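Local coordinates for TolA protein (Pseudomonas aeruginosa, PDB 1LR0) that probably helps maintain outer membrane integrity and takes part in outer membrane invagination during cell division, as the inner-membrane component TolA of the Tol-Pal system, at residues A[56-61]-A[112-117]. Numbering follows the deposited sequence.
Sequences VLIEML and RRIIFK
R112 and I58 form one rung of an antiparallel β-ladder that illustrates how a TonB-like C-terminal domain pairs strands distant in sequence: in this periplasmic domain of TolA, strand 111-116 lies beside strand 54-60, the central strand of a three-stranded sheet backed by helix 4-41. The two residues make a hydrogen-bonded pair. R112 N gives a 2.8 Å bond to I58 O that lies in the carbonyl plane, and I58 N returns one to R112 O at 2.9 Å. The R112 side chain starts on the helix-facing side but runs off from strand 54-60, and its guanidinium forms a salt bridge with D31 of helix 4-41, tying the sheet to that helix.

R113 faces L57 in a non-hydrogen-bonded pair, where the CA atoms come within 4.4 Å. Here R113 CA also makes a CH···O contact with V56 O. On the face turned from the helix, the R113 chain is extended from CG to NE, and L57 CD1 sits over one face of the guanidinium, near its rim, 3.7 Å from R113 NH1. This is a van der Waals contact between a methyl group and the flat face of an exposed side chain.

I114 restores the hydrogen-bonded pattern with V56: V56 N binds I114 O and I114 N binds V56 O, each at 3.0 Å, the first nearly straight at 171°. I114 CG1 meets I58 CD1 on the side packed against helix 4-41, where I58 touches I34.

F116 completes this buried apolar row. With CG anti to the carbonyl carbon (chi1 -63°), the ring reaches back beside I114, whose CG2 lies over one face, while V56 CB lies in the ring plane at the edge, 3.9 Å from F116 CE2.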
ATOM      1  N   VAL A  56       3.777  -3.251   7.782  1.00 12.02           N
ATOM      2  CA  VAL A  56       3.359  -2.052   8.443  1.00 13.67           C
ATOM      3  C   VAL A  56       1.920  -1.771   8.168  1.00 15.66           C
ATOM      4  O   VAL A  56       1.516  -1.804   7.015  1.00 13.44           O
ATOM      5  CB  VAL A  56       4.185  -0.827   7.854  1.00 14.40           C
ATOM      6  CG1 VAL A  56       3.652   0.442   8.411  1.00 16.86           C
ATOM      7  CG2 VAL A  56       5.677  -1.014   8.182  1.00 15.15           C
ATOM      8  N   LEU A  57       1.170  -1.436   9.214  1.00 15.92           N
ATOM      9  CA  LEU A  57      -0.226  -0.981   9.066  1.00 14.08           C
ATOM     10  C   LEU A  57      -0.209   0.490   8.997  1.00 16.76           C
ATOM     11  O   LEU A  57       0.289   1.161   9.856  1.00 17.74           O
ATOM     12  CB  LEU A  57      -0.993  -1.467  10.286  1.00 16.41           C
ATOM     13  CG  LEU A  57      -2.387  -0.888  10.310  1.00 21.06           C
ATOM     14  CD1 LEU A  57      -3.257  -1.606   9.328  1.00 24.15           C
ATOM     15  CD2 LEU A  57      -2.877  -1.059  11.750  1.00 26.06           C
ATOM     16  N   ILE A  58      -0.649   0.905   7.831  1.00 17.74           N
ATOM     17  CA  ILE A  58      -0.801   2.246   7.415  1.00 18.90           C
ATOM     18  C   ILE A  58      -2.270   2.686   7.552  1.00 19.83           C
ATOM     19  O   ILE A  58      -3.179   2.065   6.971  1.00 20.04           O
ATOM     20  CB  ILE A  58      -0.384   2.413   6.014  1.00 17.97           C
ATOM     21  CG1 ILE A  58       1.017   1.851   5.719  1.00 18.06           C
ATOM     22  CG2 ILE A  58      -0.380   3.859   5.686  1.00 20.44           C
ATOM     23  CD1 ILE A  58       1.461   2.132   4.304  1.00 14.59           C
ATOM     24  N   GLU A  59      -2.453   3.793   8.252  1.00 17.59           N
ATOM     25  CA  GLU A  59      -3.798   4.408   8.461  1.00 20.85           C
ATOM     26  C   GLU A  59      -3.880   5.737   7.736  1.00 18.78           C
ATOM     27  O   GLU A  59      -3.009   6.585   7.940  1.00 18.29           O
ATOM     28  CB  GLU A  59      -4.044   4.619   9.979  1.00 23.27           C
ATOM     29  CG  GLU A  59      -4.060   3.296  10.712  1.00 33.53           C
ATOM     30  CD  GLU A  59      -4.366   3.355  12.199  1.00 43.15           C
ATOM     31  OE1 GLU A  59      -5.220   4.191  12.657  1.00 45.47           O
ATOM     32  OE2 GLU A  59      -3.722   2.527  12.904  1.00 41.92           O
HETATM   33  N   MSE A  60      -4.916   5.898   6.914  1.00 18.17           N
HETATM   34  CA  MSE A  60      -5.166   7.060   6.103  1.00 20.14           C
HETATM   35  C   MSE A  60      -6.596   7.601   6.208  1.00 22.90           C
HETATM   36  O   MSE A  60      -7.531   6.871   6.514  1.00 20.59           O
HETATM   37  CB  MSE A  60      -4.883   6.810   4.614  1.00 20.64           C
HETATM   38  CG  MSE A  60      -3.377   6.712   4.328  1.00 22.71           C
HETATM   39 SE   MSE A  60      -2.976   6.399   2.492  1.00 36.27          SE
HETATM   40  CE  MSE A  60      -3.101   4.374   2.709  1.00 35.10           C
ATOM     41  N   LEU A  61      -6.731   8.881   5.877  1.00 25.45           N
ATOM     42  CA  LEU A  61      -8.050   9.496   5.662  1.00 24.23           C
ATOM     43  C   LEU A  61      -8.326   9.478   4.228  1.00 23.65           C
ATOM     44  O   LEU A  61      -7.414   9.447   3.412  1.00 21.84           O
ATOM     45  CB  LEU A  61      -8.017  10.970   6.099  1.00 25.31           C
ATOM     46  CG  LEU A  61      -7.720  11.157   7.566  1.00 26.01           C
ATOM     47  CD1 LEU A  61      -7.594  12.670   8.034  1.00 30.03           C
ATOM     48  CD2 LEU A  61      -8.749  10.385   8.396  1.00 32.66           C
ATOM     49  N   ARG A 112      -4.371  -0.191   5.802  1.00 20.53           N
ATOM     50  CA  ARG A 112      -3.808  -1.101   4.785  1.00 21.06           C
ATOM     51  C   ARG A 112      -2.462  -1.654   5.279  1.00 20.65           C
ATOM     52  O   ARG A 112      -1.632  -0.846   5.745  1.00 17.12           O
ATOM     53  CB  ARG A 112      -3.561  -0.462   3.425  1.00 21.85           C
ATOM     54  CG  ARG A 112      -3.441  -1.557   2.292  1.00 24.60           C
ATOM     55  CD  ARG A 112      -3.682  -1.157   0.893  1.00 26.34           C
ATOM     56  NE  ARG A 112      -3.346  -2.168  -0.121  1.00 25.40           N
ATOM     57  CZ  ARG A 112      -4.135  -3.162  -0.507  1.00 32.57           C
ATOM     58  NH1 ARG A 112      -5.354  -3.276  -0.013  1.00 33.27           N
ATOM     59  NH2 ARG A 112      -3.706  -4.005  -1.447  1.00 28.17           N
ATOM     60  N   ARG A 113      -2.221  -2.968   5.187  1.00 18.08           N
ATOM     61  CA  ARG A 113      -0.939  -3.527   5.591  1.00 17.59           C
ATOM     62  C   ARG A 113      -0.086  -3.724   4.388  1.00 15.65           C
ATOM     63  O   ARG A 113      -0.473  -4.475   3.469  1.00 14.02           O
ATOM     64  CB  ARG A 113      -1.173  -4.866   6.288  1.00 18.84           C
ATOM     65  CG  ARG A 113      -1.848  -4.759   7.629  1.00 20.42           C
ATOM     66  CD  ARG A 113      -2.225  -6.148   8.249  1.00 30.75           C
ATOM     67  NE  ARG A 113      -2.654  -5.932   9.610  1.00 38.21           N
ATOM     68  CZ  ARG A 113      -3.818  -5.370   9.973  1.00 52.01           C
ATOM     69  NH1 ARG A 113      -4.726  -4.999   9.071  1.00 53.23           N
ATOM     70  NH2 ARG A 113      -4.105  -5.186  11.266  1.00 55.06           N
ATOM     71  N   ILE A 114       1.088  -3.108   4.388  1.00 14.72           N
ATOM     72  CA  ILE A 114       2.031  -3.235   3.241  1.00 14.89           C
ATOM     73  C   ILE A 114       3.346  -3.835   3.761  1.00 12.81           C
ATOM     74  O   ILE A 114       3.794  -3.510   4.842  1.00 12.50           O
ATOM     75  CB  ILE A 114       2.302  -1.830   2.735  1.00 16.87           C
ATOM     76  CG1 ILE A 114       1.023  -1.156   2.186  1.00 18.46           C
ATOM     77  CG2 ILE A 114       3.316  -1.834   1.655  1.00 14.76           C
ATOM     78  CD1 ILE A 114       0.548  -1.786   0.893  1.00 22.28           C
ATOM     79  N   ILE A 115       3.940  -4.733   2.995  1.00 11.30           N
ATOM     80  CA  ILE A 115       5.195  -5.323   3.342  1.00 10.59           C
ATOM     81  C   ILE A 115       6.273  -4.547   2.700  1.00 10.60           C
ATOM     82  O   ILE A 115       6.260  -4.312   1.505  1.00 13.92           O
ATOM     83  CB  ILE A 115       5.204  -6.776   2.839  1.00 12.44           C
ATOM     84  CG1 ILE A 115       4.212  -7.605   3.691  1.00 14.47           C
ATOM     85  CG2 ILE A 115       6.613  -7.395   2.973  1.00 12.85           C
ATOM     86  CD1 ILE A 115       4.062  -9.040   3.107  1.00 20.93           C
ATOM     87  N   PHE A 116       7.229  -4.156   3.498  1.00 10.68           N
ATOM     88  CA  PHE A 116       8.424  -3.489   3.004  1.00 11.03           C
ATOM     89  C   PHE A 116       9.677  -4.303   3.155  1.00 12.20           C
ATOM     90  O   PHE A 116       9.855  -4.938   4.207  1.00 11.41           O
ATOM     91  CB  PHE A 116       8.624  -2.162   3.768  1.00 12.40           C
ATOM     92  CG  PHE A 116       7.472  -1.191   3.541  1.00 10.40           C
ATOM     93  CD1 PHE A 116       7.314  -0.573   2.330  1.00 16.73           C
ATOM     94  CD2 PHE A 116       6.552  -0.908   4.531  1.00 17.01           C
ATOM     95  CE1 PHE A 116       6.293   0.347   2.115  1.00 13.01           C
ATOM     96  CE2 PHE A 116       5.519  -0.024   4.265  1.00 14.58           C
ATOM     97  CZ  PHE A 116       5.425   0.614   3.071  1.00 15.83           C
ATOM     98  N   LYS A 117      10.585  -4.247   2.181  1.00 12.12           N
ATOM     99  CA  LYS A 117      11.885  -4.944   2.202  1.00 10.35           C
ATOM    100  C   LYS A 117      12.976  -3.915   1.950  1.00 10.39           C
ATOM    101  O   LYS A 117      12.837  -3.022   1.077  1.00  9.89           O
ATOM    102  CB  LYS A 117      11.961  -6.016   1.091  1.00 13.24           C
ATOM    103  CG  LYS A 117      10.828  -6.968   1.084  1.00 14.81           C
ATOM    104  CD  LYS A 117      10.916  -7.993  -0.067  1.00 17.42           C
ATOM    105  CE  LYS A 117       9.692  -8.990  -0.190  1.00 21.15           C
ATOM    106  NZ  LYS A 117      10.079  -9.961  -1.352  1.00 15.46           N
TER